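Local coordinates for protein separin (Saccharomyces cerevisiae, PDB 5U1T) that cleaves the MCD1/SCC1 subunit of cohesin as a caspase-like cysteine protease, releasing sister chromatids for segregation at the onset of anaphase, at residues Phe1180-Leu1188 and Ser1363-Trp1371. Residues are numbered along the deposited sequence; the frame is centred on the assembly and turned at random.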
loop_
_atom_site.group_PDB
_atom_site.type_symbol
_atom_site.label_atom_id
_atom_site.label_comp_id
_atom_site.label_asym_id
_atom_site.label_seq_id
_atom_site.Cartn_x
_atom_site.Cartn_y
_atom_site.Cartn_z
ATOM N N PHE A 1180 -37.531 -27.478 -5.791
ATOM C CA PHE A 1180 -36.248 -27.903 -5.280
ATOM C C PHE A 1180 -35.759 -27.008 -4.136
ATOM O O PHE A 1180 -35.216 -27.522 -3.153
ATOM C CB PHE A 1180 -35.205 -27.944 -6.391
ATOM C CG PHE A 1180 -33.910 -28.592 -5.975
ATOM C CD1 PHE A 1180 -33.766 -29.975 -6.015
ATOM C CD2 PHE A 1180 -32.840 -27.824 -5.532
ATOM C CE1 PHE A 1180 -32.574 -30.579 -5.631
ATOM C CE2 PHE A 1180 -31.650 -28.417 -5.150
ATOM C CZ PHE A 1180 -31.515 -29.799 -5.195
ATOM N N PRO A 1181 -35.933 -25.673 -4.252
ATOM C CA PRO A 1181 -35.442 -24.897 -3.102
ATOM C C PRO A 1181 -36.311 -25.044 -1.864
ATOM O O PRO A 1181 -35.773 -24.884 -0.776
ATOM C CB PRO A 1181 -35.459 -23.447 -3.617
ATOM C CG PRO A 1181 -35.385 -23.583 -5.104
ATOM C CD PRO A 1181 -36.206 -24.797 -5.410
ATOM N N GLU A 1182 -37.597 -25.353 -2.019
ATOM C CA GLU A 1182 -38.461 -25.595 -0.867
ATOM C C GLU A 1182 -38.209 -26.934 -0.189
ATOM O O GLU A 1182 -38.200 -27.027 1.043
ATOM C CB GLU A 1182 -39.910 -25.517 -1.274
ATOM C CG GLU A 1182 -40.302 -24.119 -1.546
ATOM C CD GLU A 1182 -41.717 -24.004 -2.045
ATOM O OE1 GLU A 1182 -42.198 -24.962 -2.735
ATOM O OE2 GLU A 1182 -42.341 -22.949 -1.727
ATOM N N ALA A 1183 -38.017 -27.969 -0.996
ATOM C CA ALA A 1183 -37.621 -29.263 -0.471
ATOM C C ALA A 1183 -36.304 -29.143 0.289
ATOM O O ALA A 1183 -36.131 -29.743 1.356
ATOM C CB ALA A 1183 -37.500 -30.274 -1.597
ATOM N N THR A 1184 -35.377 -28.361 -0.259
ATOM C CA THR A 1184 -34.093 -28.141 0.393
ATOM C C THR A 1184 -34.293 -27.448 1.756
ATOM O O THR A 1184 -33.696 -27.843 2.752
ATOM C CB THR A 1184 -33.148 -27.328 -0.511
ATOM O OG1 THR A 1184 -32.830 -28.099 -1.669
ATOM C CG2 THR A 1184 -31.868 -27.046 0.188
ATOM N N LYS A 1185 -35.153 -26.439 1.807
ATOM C CA LYS A 1185 -35.507 -25.816 3.074
ATOM C C LYS A 1185 -36.136 -26.770 4.079
ATOM O O LYS A 1185 -35.695 -26.842 5.216
ATOM C CB LYS A 1185 -36.464 -24.655 2.853
ATOM C CG LYS A 1185 -35.812 -23.310 2.941
ATOM C CD LYS A 1185 -36.826 -22.253 3.348
ATOM C CE LYS A 1185 -37.390 -22.527 4.740
ATOM N NZ LYS A 1185 -38.165 -21.346 5.283
ATOM N N LYS A 1186 -37.183 -27.474 3.672
ATOM C CA LYS A 1186 -37.925 -28.335 4.586
ATOM C C LYS A 1186 -37.020 -29.393 5.223
ATOM O O LYS A 1186 -37.130 -29.693 6.424
ATOM C CB LYS A 1186 -39.084 -29.001 3.857
ATOM C CG LYS A 1186 -40.381 -28.210 3.839
ATOM C CD LYS A 1186 -41.436 -28.947 2.994
ATOM C CE LYS A 1186 -42.842 -28.383 3.187
ATOM N NZ LYS A 1186 -42.835 -26.882 3.259
ATOM N N LEU A 1187 -36.115 -29.925 4.403
ATOM C CA LEU A 1187 -35.172 -30.963 4.802
ATOM C C LEU A 1187 -34.112 -30.467 5.777
ATOM O O LEU A 1187 -33.853 -31.102 6.809
ATOM C CB LEU A 1187 -34.487 -31.543 3.564
ATOM C CG LEU A 1187 -33.442 -32.620 3.818
ATOM C CD1 LEU A 1187 -34.101 -33.894 4.311
ATOM C CD2 LEU A 1187 -32.634 -32.864 2.574
ATOM N N LEU A 1188 -33.481 -29.350 5.422
ATOM C CA LEU A 1188 -32.473 -28.711 6.256
ATOM C C LEU A 1188 -33.051 -28.395 7.632
ATOM O O LEU A 1188 -32.402 -28.617 8.659
ATOM C CB LEU A 1188 -31.948 -27.437 5.591
ATOM C CG LEU A 1188 -30.859 -27.626 4.532
ATOM C CD1 LEU A 1188 -30.465 -26.302 3.905
ATOM C CD2 LEU A 1188 -29.652 -28.321 5.121
ATOM N N SER A 1363 -24.562 -34.061 -7.928
ATOM C CA SER A 1363 -24.002 -32.714 -7.853
ATOM C C SER A 1363 -24.008 -32.248 -6.405
ATOM O O SER A 1363 -24.833 -32.704 -5.614
ATOM C CB SER A 1363 -24.794 -31.742 -8.728
ATOM O OG SER A 1363 -26.022 -31.379 -8.109
ATOM N N SER A 1364 -23.093 -31.350 -6.057
ATOM C CA SER A 1364 -23.013 -30.847 -4.692
ATOM C C SER A 1364 -24.357 -30.260 -4.221
ATOM O O SER A 1364 -24.730 -30.405 -3.054
ATOM C CB SER A 1364 -21.876 -29.802 -4.559
ATOM O OG SER A 1364 -22.126 -28.588 -5.267
ATOM N N SER A 1365 -25.102 -29.629 -5.125
ATOM C CA SER A 1365 -26.378 -29.056 -4.728
ATOM C C SER A 1365 -27.388 -30.139 -4.352
ATOM O O SER A 1365 -28.312 -29.877 -3.577
ATOM C CB SER A 1365 -26.952 -28.173 -5.829
ATOM O OG SER A 1365 -27.411 -28.947 -6.915
ATOM N N CYS A 1366 -27.208 -31.352 -4.877
ATOM C CA CYS A 1366 -28.158 -32.426 -4.617
ATOM C C CYS A 1366 -27.677 -33.447 -3.587
ATOM O O CYS A 1366 -28.407 -34.363 -3.232
ATOM C CB CYS A 1366 -28.493 -33.158 -5.921
ATOM S SG CYS A 1366 -29.352 -32.166 -7.163
ATOM N N HIS A 1367 -26.452 -33.287 -3.108
ATOM C CA HIS A 1367 -25.867 -34.237 -2.179
ATOM C C HIS A 1367 -26.681 -34.510 -0.909
ATOM O O HIS A 1367 -26.781 -35.658 -0.469
ATOM C CB HIS A 1367 -24.494 -33.762 -1.770
ATOM C CG HIS A 1367 -24.012 -34.373 -0.499
ATOM N ND1 HIS A 1367 -23.259 -35.526 -0.470
ATOM C CD2 HIS A 1367 -24.186 -34.003 0.792
ATOM C CE1 HIS A 1367 -22.975 -35.831 0.784
ATOM N NE2 HIS A 1367 -23.528 -34.925 1.569
ATOM N N LEU A 1368 -27.246 -33.467 -0.311
ATOM C CA LEU A 1368 -27.941 -33.619 0.967
ATOM C C LEU A 1368 -29.130 -34.556 0.909
ATOM O O LEU A 1368 -29.449 -35.188 1.908
ATOM C CB LEU A 1368 -28.414 -32.265 1.510
ATOM C CG LEU A 1368 -29.482 -31.443 0.769
ATOM C CD1 LEU A 1368 -30.151 -30.421 1.710
ATOM C CD2 LEU A 1368 -28.892 -30.743 -0.458
ATOM N N PHE A 1369 -29.804 -34.646 -0.234
ATOM C CA PHE A 1369 -30.989 -35.506 -0.333
ATOM C C PHE A 1369 -30.604 -36.981 -0.281
ATOM O O PHE A 1369 -29.689 -37.421 -0.969
ATOM C CB PHE A 1369 -31.785 -35.215 -1.613
ATOM C CG PHE A 1369 -32.594 -33.952 -1.549
ATOM C CD1 PHE A 1369 -33.812 -33.922 -0.880
ATOM C CD2 PHE A 1369 -32.134 -32.777 -2.159
ATOM C CE1 PHE A 1369 -34.572 -32.738 -0.817
ATOM C CE2 PHE A 1369 -32.885 -31.586 -2.095
ATOM C CZ PHE A 1369 -34.106 -31.575 -1.423
ATOM N N PRO A 1370 -31.305 -37.748 0.554
ATOM C CA PRO A 1370 -31.084 -39.194 0.631
ATOM C C PRO A 1370 -31.766 -39.912 -0.532
ATOM O O PRO A 1370 -32.734 -40.640 -0.324
ATOM C CB PRO A 1370 -31.718 -39.569 1.968
ATOM C CG PRO A 1370 -32.812 -38.561 2.144
ATOM C CD PRO A 1370 -32.329 -37.287 1.506
ATOM N N TRP A 1371 -31.257 -39.696 -1.744
ATOM C CA TRP A 1371 -31.875 -40.223 -2.953
ATOM C C TRP A 1371 -32.106 -41.724 -2.860
ATOM O O TRP A 1371 -33.161 -42.233 -3.253
ATOM C CB TRP A 1371 -31.021 -39.909 -4.185
ATOM C CG TRP A 1371 -30.872 -38.455 -4.441
ATOM C CD1 TRP A 1371 -29.740 -37.711 -4.283
ATOM C CD2 TRP A 1371 -31.888 -37.548 -4.882
ATOM N NE1 TRP A 1371 -29.988 -36.413 -4.601
ATOM C CE2 TRP A 1371 -31.297 -36.279 -4.971
ATOM C CE3 TRP A 1371 -33.241 -37.688 -5.224
ATOM C CZ2 TRP A 1371 -32.008 -35.148 -5.385
ATOM C CZ3 TRP A 1371 -33.949 -36.556 -5.634
ATOM C CH2 TRP A 1371 -33.330 -35.311 -5.706
#
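Phe1369 sets its ring against Leu1187, Ala1183 and Thr1184 in the first turns of helix 1180-1198, a worked example of two phenylalanines and two leucines sharing a helix-loop interface. Leu1187 lays CD2 over one face of that ring, a CH-pi contact with CD2 4.1 Å from the ring centroid, and the same CD2 lies 3.6 Å from Leu1368 CD1. CZ of Phe1369 meets CB of Ala1183 at 3.6 Å, and Thr1184 OG1 lies near the ring plane, 3.5 Å from CE2 of Phe1369. This hydroxyl, anti to its own carbonyl carbon (chi1 -66°), donates to Phe1180 O, which the backbone N of Thr1184 reaches from the opposite face of the carbonyl plane. The Phe1180 ring is inclined to that of Phe1369, planes at 52°; its edge meets Ser1365 O, CZ of Phe1180 comes within 3.8 Å of Cys1366 SG, and Phe1139 of strand 1132-1139 stacks on the Phe1180 ring. With an alanine in place of Phe1369, Leu1187 CD2 would probably lose its aromatic face and a gap would open beside Ala1183. Packing thins toward Leu1188, partly exposed, whose CG stands 4.0 Å from Leu1368 CD1, while Glu1182 and Lys1185 face solvent. Helix 1209-1237 also packs on Ala1183, Leu1187 and Phe1369. The arrangement is largely apolar packing of a helix on a loop holding a type I turn, Cys1366 to Phe1369, after strand 1353-1362 in the peptidase C50 region.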